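Local coordinates for phosphoribosylaminoimidazole-succinocarboxamide synthase (Pyrococcus horikoshii, PDB 3U55), which catalyses the ATP-dependent joining of L-aspartate to the carboxylate of 5-amino-1-(5-phosphoribosyl)imidazole-4-carboxylate, giving SAICAR in de novo purine biosynthesis, at residues D209-V212 / F213-K217; K45-L48 / N49-S53; L139-S142 / L143-K147. One frame throughout, in Å; residues are numbered along the deposited sequence.

Contact 1: residues D209-V212 / F213-K217. With SO4 (sulfate ion), chain C.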
ATOM      1  N   ASP A 209       4.840 -24.546  -8.540  1.00 17.17           N
ATOM      2  CA  ASP A 209       3.659 -23.837  -8.057  1.00 17.26           C
ATOM      3  C   ASP A 209       2.800 -23.353  -9.221  1.00 17.93           C
ATOM      4  O   ASP A 209       3.037 -23.715 -10.379  1.00 16.12           O
ATOM      5  CB  ASP A 209       4.080 -22.643  -7.185  1.00 17.62           C
ATOM      6  CG  ASP A 209       5.045 -21.701  -7.902  1.00 18.36           C
ATOM      7  OD1 ASP A 209       6.001 -21.216  -7.262  1.00 16.84           O
ATOM      8  OD2 ASP A 209       4.855 -21.450  -9.109  1.00 20.07           O
ATOM      9  N   LYS A 210       1.815 -22.516  -8.904  1.00 17.07           N
ATOM     10  CA  LYS A 210       0.885 -21.983  -9.893  1.00 17.98           C
ATOM     11  C   LYS A 210       1.536 -21.175 -11.036  1.00 16.57           C
ATOM     12  O   LYS A 210       0.923 -21.003 -12.088  1.00 17.86           O
ATOM     13  CB  LYS A 210      -0.187 -21.149  -9.186  1.00 18.06           C
ATOM     14  CG  LYS A 210      -1.464 -20.938  -9.985  1.00 21.03           C
ATOM     15  CD  LYS A 210      -2.412 -20.057  -9.192  1.00 27.01           C
ATOM     16  CE  LYS A 210      -3.673 -19.777  -9.953  1.00 29.93           C
ATOM     17  NZ  LYS A 210      -4.589 -18.864  -9.202  1.00 24.72           N
ATOM     18  N   ASP A 211       2.763 -20.689 -10.840  1.00 18.40           N
ATOM     19  CA  ASP A 211       3.479 -19.953 -11.901  1.00 18.32           C
ATOM     20  C   ASP A 211       3.751 -20.823 -13.137  1.00 19.48           C
ATOM     21  O   ASP A 211       3.931 -20.306 -14.243  1.00 20.37           O
ATOM     22  CB  ASP A 211       4.789 -19.342 -11.386  1.00 18.78           C
ATOM     23  CG  ASP A 211       4.587 -17.995 -10.687  1.00 18.67           C
ATOM     24  OD1 ASP A 211       3.515 -17.369 -10.838  1.00 21.24           O
ATOM     25  OD2 ASP A 211       5.525 -17.550 -10.000  1.00 18.81           O
ATOM     26  N   VAL A 212       3.776 -22.138 -12.937  1.00 19.84           N
ATOM     27  CA  VAL A 212       3.904 -23.106 -14.029  1.00 20.84           C
ATOM     28  C   VAL A 212       2.693 -23.000 -14.965  1.00 22.19           C
ATOM     29  O   VAL A 212       2.834 -23.112 -16.183  1.00 23.24           O
ATOM     30  CB  VAL A 212       4.081 -24.542 -13.471  1.00 21.84           C
ATOM     31  CG1 VAL A 212       3.920 -25.604 -14.563  1.00 22.53           C
ATOM     32  CG2 VAL A 212       5.445 -24.673 -12.810  1.00 22.07           C
ATOM     33  N   PHE A 213       1.516 -22.763 -14.384  1.00 20.86           N
ATOM     34  CA  PHE A 213       0.294 -22.500 -15.145  1.00 21.91           C
ATOM     35  C   PHE A 213       0.229 -21.061 -15.655  1.00 21.92           C
ATOM     36  O   PHE A 213      -0.096 -20.840 -16.821  1.00 23.31           O
ATOM     37  CB  PHE A 213      -0.945 -22.837 -14.307  1.00 20.94           C
ATOM     38  CG  PHE A 213      -2.236 -22.288 -14.859  1.00 24.10           C
ATOM     39  CD1 PHE A 213      -2.724 -22.706 -16.100  1.00 25.87           C
ATOM     40  CD2 PHE A 213      -2.973 -21.361 -14.132  1.00 24.18           C
ATOM     41  CE1 PHE A 213      -3.920 -22.199 -16.604  1.00 27.25           C
ATOM     42  CE2 PHE A 213      -4.177 -20.852 -14.624  1.00 28.19           C
ATOM     43  CZ  PHE A 213      -4.650 -21.273 -15.863  1.00 27.72           C
ATOM     44  N   ARG A 214       0.540 -20.094 -14.790  1.00 22.37           N
ATOM     45  CA  ARG A 214       0.540 -18.674 -15.168  1.00 22.70           C
ATOM     46  C   ARG A 214       1.402 -18.408 -16.403  1.00 25.45           C
ATOM     47  O   ARG A 214       0.989 -17.675 -17.309  1.00 25.68           O
ATOM     48  CB  ARG A 214       1.015 -17.780 -14.013  1.00 22.87           C
ATOM     49  CG  ARG A 214       0.001 -17.562 -12.898  1.00 20.77           C
ATOM     50  CD  ARG A 214       0.466 -16.465 -11.943  1.00 24.20           C
ATOM     51  NE  ARG A 214      -0.363 -16.413 -10.740  1.00 24.39           N
ATOM     52  CZ  ARG A 214      -0.009 -16.891  -9.548  1.00 25.18           C
ATOM     53  NH1 ARG A 214      -0.851 -16.796  -8.530  1.00 25.54           N
ATOM     54  NH2 ARG A 214       1.179 -17.460  -9.365  1.00 20.55           N
ATOM     55  N   PHE A 215       2.591 -19.004 -16.441  1.00 25.85           N
ATOM     56  CA  PHE A 215       3.556 -18.687 -17.497  1.00 28.48           C
ATOM     57  C   PHE A 215       3.981 -19.870 -18.369  1.00 29.81           C
ATOM     58  O   PHE A 215       5.018 -19.812 -19.038  1.00 30.97           O
ATOM     59  CB  PHE A 215       4.770 -17.970 -16.894  1.00 28.67           C
ATOM     60  CG  PHE A 215       4.411 -16.728 -16.128  1.00 31.10           C
ATOM     61  CD1 PHE A 215       3.922 -15.603 -16.790  1.00 34.20           C
ATOM     62  CD2 PHE A 215       4.548 -16.686 -14.744  1.00 33.57           C
ATOM     63  CE1 PHE A 215       3.579 -14.453 -16.081  1.00 31.09           C
ATOM     64  CE2 PHE A 215       4.207 -15.541 -14.028  1.00 35.42           C
ATOM     65  CZ  PHE A 215       3.721 -14.424 -14.700  1.00 34.51           C
ATOM     66  N   ASP A 216       3.165 -20.924 -18.370  1.00 30.49           N
ATOM     67  CA  ASP A 216       3.399 -22.130 -19.177  1.00 31.12           C
ATOM     68  C   ASP A 216       4.843 -22.639 -19.062  1.00 32.33           C
ATOM     69  O   ASP A 216       5.546 -22.805 -20.066  1.00 30.35           O
ATOM     70  CB  ASP A 216       3.005 -21.897 -20.645  1.00 32.00           C
ATOM     71  CG  ASP A 216       1.556 -21.447 -20.806  1.00 33.20           C
ATOM     72  OD1 ASP A 216       0.708 -21.764 -19.940  1.00 34.38           O
ATOM     73  OD2 ASP A 216       1.263 -20.771 -21.811  1.00 35.60           O
ATOM     74  N   LYS A 217       5.272 -22.881 -17.828  1.00 32.23           N
ATOM     75  CA  LYS A 217       6.647 -23.290 -17.553  1.00 34.30           C
ATOM     76  C   LYS A 217       6.816 -24.797 -17.651  1.00 34.96           C
ATOM     77  O   LYS A 217       7.937 -25.309 -17.587  1.00 37.42           O
ATOM     78  CB  LYS A 217       7.085 -22.805 -16.169  1.00 34.15           C
ATOM     79  CG  LYS A 217       7.141 -21.298 -16.027  1.00 35.89           C
ATOM     80  CD  LYS A 217       7.596 -20.917 -14.631  1.00 36.68           C
ATOM     81  CE  LYS A 217       7.889 -19.440 -14.538  1.00 36.25           C
ATOM     82  NZ  LYS A 217       8.813 -19.173 -13.408  1.00 31.89           N
TER
HETATM   83  S   SO4 C 501      -3.814 -14.979 -10.003  1.00 59.24           S
HETATM   84  O1  SO4 C 501      -3.544 -16.411  -9.966  1.00 62.24           O
HETATM   85  O2  SO4 C 501      -5.246 -14.771 -10.188  1.00 61.21           O
HETATM   86  O3  SO4 C 501      -3.386 -14.385  -8.739  1.00 59.71           O
HETATM   87  O4  SO4 C 501      -3.083 -14.376 -11.117  1.00 57.48           O
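Arg214 reaches back one turn to Asp211 and, with its other edge, to a bound sulfate. Arg214 NH2 gives a salt bridge of 2.8 Å to Asp211 OD1, which lies near the guanidinium plane although the nitrogen itself stands above the carboxylate plane; Asp211 OD2 is taken by Arg198. On the sulfate side Arg214 NE and NH1 both donate to sulfate O1, NH1 at 3.1 Å, while a weak bond runs from NE to O4. Lys210, fully extended, passes CD over one guanidinium face and sets NZ 2.8 Å from sulfate O1; NZ also bonds Thr32 O, and Phe34 N holds the ion as well. A long flexible cation suits both places, because the anion can offset their charges. A leucine in place of Arg214 would probably leave Asp211 OD1 without its mate and the sulfate held more loosely. Behind them, Asp209 OD2 caps Asp211 N at 2.8 Å, and Lys210 O receives Arg214 N at 2.9 Å. Lys217 N returns to Val212 O, closing the helix end. The short helix 211-214 is wedged between strand 30-33, touched by Phe213 and Arg214, strand 197-201 beside Asp209 and Arg214, and helix 220-232, which meets Lys210, Val212 and Phe213.

Contact 2: residues K45-L48 / N49-S53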
ATOM      1  N   LYS A  45      -5.568 -31.802  -9.335  1.00 23.03           N
ATOM      2  CA  LYS A  45      -5.072 -30.612  -8.632  1.00 22.31           C
ATOM      3  C   LYS A  45      -5.787 -30.408  -7.293  1.00 22.13           C
ATOM      4  O   LYS A  45      -5.151 -30.094  -6.282  1.00 20.89           O
ATOM      5  CB  LYS A  45      -5.195 -29.351  -9.494  1.00 22.97           C
ATOM      6  CG  LYS A  45      -4.680 -28.089  -8.800  1.00 24.01           C
ATOM      7  CD  LYS A  45      -4.718 -26.853  -9.692  1.00 27.33           C
ATOM      8  CE  LYS A  45      -6.083 -26.183  -9.687  1.00 31.61           C
ATOM      9  NZ  LYS A  45      -6.399 -25.462  -8.411  1.00 27.01           N
ATOM     10  N   GLY A  46      -7.106 -30.590  -7.300  1.00 20.69           N
ATOM     11  CA  GLY A  46      -7.915 -30.486  -6.084  1.00 21.60           C
ATOM     12  C   GLY A  46      -7.408 -31.379  -4.969  1.00 22.44           C
ATOM     13  O   GLY A  46      -7.238 -30.929  -3.829  1.00 23.02           O
ATOM     14  N   TRP A  47      -7.153 -32.644  -5.304  1.00 21.41           N
ATOM     15  CA  TRP A  47      -6.653 -33.620  -4.339  1.00 21.53           C
ATOM     16  C   TRP A  47      -5.316 -33.190  -3.747  1.00 21.23           C
ATOM     17  O   TRP A  47      -5.144 -33.198  -2.527  1.00 20.22           O
ATOM     18  CB  TRP A  47      -6.543 -35.011  -4.974  1.00 23.53           C
ATOM     19  CG  TRP A  47      -6.275 -36.110  -3.984  1.00 24.90           C
ATOM     20  CD1 TRP A  47      -7.206 -36.869  -3.325  1.00 28.01           C
ATOM     21  CD2 TRP A  47      -4.995 -36.579  -3.546  1.00 27.74           C
ATOM     22  NE1 TRP A  47      -6.585 -37.778  -2.503  1.00 30.15           N
ATOM     23  CE2 TRP A  47      -5.227 -37.620  -2.616  1.00 30.60           C
ATOM     24  CE3 TRP A  47      -3.672 -36.218  -3.845  1.00 29.90           C
ATOM     25  CZ2 TRP A  47      -4.187 -38.304  -1.984  1.00 29.45           C
ATOM     26  CZ3 TRP A  47      -2.638 -36.901  -3.216  1.00 30.64           C
ATOM     27  CH2 TRP A  47      -2.904 -37.935  -2.296  1.00 30.86           C
ATOM     28  N   LEU A  48      -4.385 -32.798  -4.613  1.00 20.65           N
ATOM     29  CA  LEU A  48      -3.069 -32.335  -4.179  1.00 20.78           C
ATOM     30  C   LEU A  48      -3.145 -31.113  -3.266  1.00 19.98           C
ATOM     31  O   LEU A  48      -2.532 -31.102  -2.197  1.00 20.87           O
ATOM     32  CB  LEU A  48      -2.167 -32.061  -5.387  1.00 19.40           C
ATOM     33  CG  LEU A  48      -1.756 -33.326  -6.151  1.00 19.41           C
ATOM     34  CD1 LEU A  48      -1.327 -32.986  -7.579  1.00 17.89           C
ATOM     35  CD2 LEU A  48      -0.667 -34.104  -5.402  1.00 21.08           C
ATOM     36  N   ASN A  49      -3.900 -30.098  -3.676  1.00 20.29           N
ATOM     37  CA  ASN A  49      -4.052 -28.888  -2.861  1.00 19.37           C
ATOM     38  C   ASN A  49      -4.712 -29.161  -1.506  1.00 20.11           C
ATOM     39  O   ASN A  49      -4.301 -28.590  -0.488  1.00 20.28           O
ATOM     40  CB  ASN A  49      -4.795 -27.789  -3.628  1.00 19.36           C
ATOM     41  CG  ASN A  49      -3.979 -27.224  -4.783  1.00 17.52           C
ATOM     42  OD1 ASN A  49      -2.778 -27.460  -4.882  1.00 20.76           O
ATOM     43  ND2 ASN A  49      -4.637 -26.486  -5.668  1.00 23.46           N
ATOM     44  N   ALA A  50      -5.710 -30.045  -1.496  1.00 20.04           N
ATOM     45  CA  ALA A  50      -6.364 -30.458  -0.251  1.00 19.85           C
ATOM     46  C   ALA A  50      -5.375 -31.151   0.692  1.00 20.33           C
ATOM     47  O   ALA A  50      -5.271 -30.781   1.867  1.00 17.02           O
ATOM     48  CB  ALA A  50      -7.554 -31.363  -0.539  1.00 20.34           C
ATOM     49  N   GLN A  51      -4.647 -32.134   0.160  1.00 19.35           N
ATOM     50  CA  GLN A  51      -3.686 -32.922   0.934  1.00 20.40           C
ATOM     51  C   GLN A  51      -2.556 -32.059   1.491  1.00 19.25           C
ATOM     52  O   GLN A  51      -2.180 -32.189   2.663  1.00 17.73           O
ATOM     53  CB  GLN A  51      -3.096 -34.058   0.089  1.00 21.44           C
ATOM     54  CG  GLN A  51      -4.086 -35.140  -0.316  1.00 25.94           C
ATOM     55  CD  GLN A  51      -4.680 -35.885   0.864  1.00 32.63           C
ATOM     56  OE1 GLN A  51      -3.962 -36.399   1.719  1.00 34.26           O
ATOM     57  NE2 GLN A  51      -6.001 -35.954   0.907  1.00 34.96           N
ATOM     58  N   LEU A  52      -2.021 -31.185   0.645  1.00 17.31           N
ATOM     59  CA  LEU A  52      -0.945 -30.286   1.064  1.00 17.19           C
ATOM     60  C   LEU A  52      -1.411 -29.256   2.103  1.00 15.62           C
ATOM     61  O   LEU A  52      -0.667 -28.926   3.032  1.00 17.23           O
ATOM     62  CB  LEU A  52      -0.298 -29.617  -0.150  1.00 16.38           C
ATOM     63  CG  LEU A  52       0.523 -30.573  -1.020  1.00 17.43           C
ATOM     64  CD1 LEU A  52       0.819 -29.955  -2.377  1.00 18.13           C
ATOM     65  CD2 LEU A  52       1.815 -31.003  -0.323  1.00 18.83           C
ATOM     66  N   SER A  53      -2.644 -28.774   1.964  1.00 15.66           N
ATOM     67  CA  SER A  53      -3.215 -27.862   2.958  1.00 16.12           C
ATOM     68  C   SER A  53      -3.274 -28.537   4.326  1.00 15.61           C
ATOM     69  O   SER A  53      -2.861 -27.961   5.329  1.00 16.80           O
ATOM     70  CB  SER A  53      -4.609 -27.383   2.542  1.00 16.92           C
ATOM     71  OG  SER A  53      -4.544 -26.453   1.475  1.00 19.89           O
TER
HETATM   72  O   HOH W   1      -7.700 -26.683  -6.099  1.00 26.07           O
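Lys45 and Asn49, one turn apart on the first turns of helix 45-62, are joined through a water. Lys45 NZ donates to it at 2.9 Å and Asn49 ND2 at 3.1 Å, so the water accepts from both and bridges two groups that could not bond each other, each being a donor. The lysine chain leaves extended, then bends at chi3 and chi4, which folds the ammonium back beside the amide; its principal partner is Asp195, in a salt bridge. Below this pair the backbone bonds of the helix run in sequence, among them Asn49 N to Lys45 O at 2.9 Å. Asn49 O accepts twice from Ser53, one turn on: from its N and from its OG, the latter at 2.9 Å, and the two donors come from opposite faces of the carbonyl plane. Ser53 OG is in turn bonded by Ile192 N, a use of a small hydroxyl that both gives and receives.

Outward from the polar pair, Gln51 lies over Trp47. The CG of Gln51 sits 3.4 Å from the centroid of the six-membered ring of Trp47, only 3° off the normal, a CH-pi contact, and a bend at chi2 (-63°) lays the amide nearly flat against the indole, the planes 16° apart. Glutamine suits this place because its methylenes pack on the ring while its polar end continues across it. Tyr228 and Phe238 also meet the indole, and Leu48 packs on Tyr224 and Tyr228 of helix 220-232. Gly46 and Ala50 add little bulk, and the methyl of Ala50 meets Phe27 of strand 22-27.

The chemistry is thus divided round the helix: an ammonium paired with a carboxylate and water near Asn49, and an aromatic surface round Trp47, where dispersion and CH-pi attraction do the work.

Contact 3: residues L139-S142 / L143-K147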
ATOM      1  N   LEU A 139     -11.808   0.257   7.311  1.00 13.57           N
ATOM      2  CA  LEU A 139     -12.577  -0.957   7.036  1.00 14.72           C
ATOM      3  C   LEU A 139     -13.064  -1.692   8.298  1.00 14.33           C
ATOM      4  O   LEU A 139     -13.727  -2.725   8.201  1.00 15.26           O
ATOM      5  CB  LEU A 139     -11.755  -1.907   6.160  1.00 13.98           C
ATOM      6  CG  LEU A 139     -11.479  -1.482   4.718  1.00 17.25           C
ATOM      7  CD1 LEU A 139     -10.397  -2.381   4.126  1.00 18.53           C
ATOM      8  CD2 LEU A 139     -12.749  -1.513   3.859  1.00 16.72           C
ATOM      9  N   GLY A 140     -12.718  -1.177   9.474  1.00 13.48           N
ATOM     10  CA  GLY A 140     -13.197  -1.747  10.739  1.00 14.41           C
ATOM     11  C   GLY A 140     -12.228  -2.704  11.411  1.00 15.36           C
ATOM     12  O   GLY A 140     -12.599  -3.431  12.343  1.00 14.95           O
ATOM     13  N   ILE A 141     -10.984  -2.700  10.943  1.00 14.59           N
ATOM     14  CA  ILE A 141      -9.935  -3.541  11.507  1.00 15.24           C
ATOM     15  C   ILE A 141      -8.950  -2.702  12.330  1.00 14.96           C
ATOM     16  O   ILE A 141      -8.214  -1.872  11.783  1.00 15.10           O
ATOM     17  CB  ILE A 141      -9.163  -4.320  10.406  1.00 14.83           C
ATOM     18  CG1 ILE A 141     -10.138  -5.050   9.468  1.00 16.22           C
ATOM     19  CG2 ILE A 141      -8.189  -5.296  11.047  1.00 15.82           C
ATOM     20  CD1 ILE A 141      -9.496  -5.603   8.194  1.00 14.05           C
ATOM     21  N   SER A 142      -8.925  -2.943  13.639  1.00 14.26           N
ATOM     22  CA  SER A 142      -8.120  -2.145  14.560  1.00 13.79           C
ATOM     23  C   SER A 142      -6.633  -2.382  14.336  1.00 13.62           C
ATOM     24  O   SER A 142      -6.231  -3.416  13.790  1.00 13.38           O
ATOM     25  CB  SER A 142      -8.489  -2.457  16.017  1.00 15.42           C
ATOM     26  OG  SER A 142      -7.989  -3.728  16.409  1.00 13.88           O
ATOM     27  N   LEU A 143      -5.814  -1.429  14.767  1.00 13.41           N
ATOM     28  CA  LEU A 143      -4.370  -1.591  14.647  1.00 13.68           C
ATOM     29  C   LEU A 143      -3.858  -2.809  15.432  1.00 14.62           C
ATOM     30  O   LEU A 143      -2.935  -3.487  14.981  1.00 11.77           O
ATOM     31  CB  LEU A 143      -3.647  -0.316  15.072  1.00 14.73           C
ATOM     32  CG  LEU A 143      -2.131  -0.242  14.880  1.00 17.42           C
ATOM     33  CD1 LEU A 143      -1.742  -0.449  13.409  1.00 15.28           C
ATOM     34  CD2 LEU A 143      -1.611   1.090  15.407  1.00 19.70           C
ATOM     35  N   ASP A 144      -4.452  -3.082  16.598  1.00 12.40           N
ATOM     36  CA  ASP A 144      -4.099  -4.281  17.371  1.00 13.75           C
ATOM     37  C   ASP A 144      -4.389  -5.561  16.583  1.00 13.19           C
ATOM     38  O   ASP A 144      -3.587  -6.504  16.595  1.00 12.33           O
ATOM     39  CB  ASP A 144      -4.823  -4.313  18.734  1.00 14.94           C
ATOM     40  CG  ASP A 144      -4.408  -5.508  19.594  1.00 25.21           C
ATOM     41  OD1 ASP A 144      -3.227  -5.583  19.999  1.00 32.59           O
ATOM     42  OD2 ASP A 144      -5.263  -6.378  19.866  1.00 35.14           O
ATOM     43  N   GLU A 145      -5.527  -5.597  15.893  1.00 12.21           N
ATOM     44  CA  GLU A 145      -5.859  -6.750  15.048  1.00 12.59           C
ATOM     45  C   GLU A 145      -4.863  -6.903  13.903  1.00 12.50           C
ATOM     46  O   GLU A 145      -4.394  -8.009  13.621  1.00 10.73           O
ATOM     47  CB  GLU A 145      -7.267  -6.625  14.482  1.00 11.62           C
ATOM     48  CG  GLU A 145      -8.362  -6.981  15.474  1.00 15.82           C
ATOM     49  CD  GLU A 145      -9.722  -6.553  14.972  1.00 17.41           C
ATOM     50  OE1 GLU A 145     -10.011  -5.341  15.000  1.00 17.72           O
ATOM     51  OE2 GLU A 145     -10.501  -7.425  14.548  1.00 18.08           O
ATOM     52  N   ILE A 146      -4.541  -5.791  13.250  1.00 11.85           N
ATOM     53  CA  ILE A 146      -3.547  -5.816  12.174  1.00 13.24           C
ATOM     54  C   ILE A 146      -2.193  -6.319  12.673  1.00 13.50           C
ATOM     55  O   ILE A 146      -1.576  -7.166  12.033  1.00 11.49           O
ATOM     56  CB  ILE A 146      -3.411  -4.449  11.483  1.00 14.40           C
ATOM     57  CG1 ILE A 146      -4.661  -4.170  10.646  1.00 14.33           C
ATOM     58  CG2 ILE A 146      -2.153  -4.419  10.584  1.00 17.00           C
ATOM     59  CD1 ILE A 146      -4.878  -5.142   9.467  1.00 17.96           C
ATOM     60  N   LYS A 147      -1.744  -5.809  13.819  1.00 13.29           N
ATOM     61  CA  LYS A 147      -0.474  -6.247  14.403  1.00 14.08           C
ATOM     62  C   LYS A 147      -0.468  -7.743  14.713  1.00 15.03           C
ATOM     63  O   LYS A 147       0.510  -8.438  14.400  1.00 13.71           O
ATOM     64  CB  LYS A 147      -0.125  -5.439  15.654  1.00 16.00           C
ATOM     65  CG  LYS A 147       0.465  -4.065  15.351  1.00 23.76           C
ATOM     66  CD  LYS A 147       0.561  -3.221  16.615  1.00 30.00           C
ATOM     67  CE  LYS A 147       1.196  -1.865  16.333  1.00 34.70           C
ATOM     68  NZ  LYS A 147       1.053  -0.947  17.501  1.00 35.38           N
TER
HETATM   69  O   HOH W   2     -12.471  -6.142  12.917  1.00 22.03           O
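Ser142 and Glu145 hold each other at the start of helix 143-165 by exchanging hydrogen bonds. Ser142 OG accepts from Glu145 N at 3.1 Å, and the glutamate answers with OE1, which takes Ser142 N at 3.0 Å and the hydroxyl OG of Ser142 at 2.9 Å. The two donors reach OE1 differently: the hydroxyl of Ser142 donates to the anti lone pair of Glu145 OE1, while the backbone N-H comes from above the carboxylate plane, 41° out of it. A chi1 of 73° tucks OG between its own backbone N and carbonyl carbon, from where it can face the first turn. Serine suits the cap because its short side chain brings an acceptor back to a helix N-H, and glutamate because its extended chain spans the turn to the N-H before the helix.

Beneath this polar pair lies the tight side. Ile141 CG2 meets Ile146 CD1 at 3.7 Å, the branched side chains crossing at about a right angle; Ile141 goes on to Tyr86 and Leu88 of strand 84-93, and Ile146 to Leu119 and Tyr133. Glu145 OE2 is well satisfied too, by Tyr86 OH, a salt bridge to Lys180 and a water that also donates to Gly140 O. The looser, solvent-facing side belongs to Gly140, Leu143 and Asp144, the last pairing with Lys148.

Gly140, whose positive phi of 97° would jam a CB against the carbonyl O of Leu139, ends helix 133-138 in a Schellman motif; two residues on, Ser142 and Glu145 form a capping box, so that a C-terminal and an N-terminal cap together make the tight link between consecutive helices.

Overall arrangement
Along the chain the order is contact 2, contact 3, contact 1, all within the SAICAR synthetase domain. Contacts 1 and 2 are neighbours, their centres about 17 Å apart and nearest atoms about 6 Å apart; they do not touch, but helix 220-232 packs against both, and Pro194 lies by each. Contact 3 stands across the chain's centre from both, its centre about 34 Å from that of contact 1 and about 31 Å from that of contact 2, beside the six-stranded antiparallel sheet and near the second subunit, where Leu139 meets Leu104 of that chain. Helix starts and helix ends are thus secured locally at separate points of the fold.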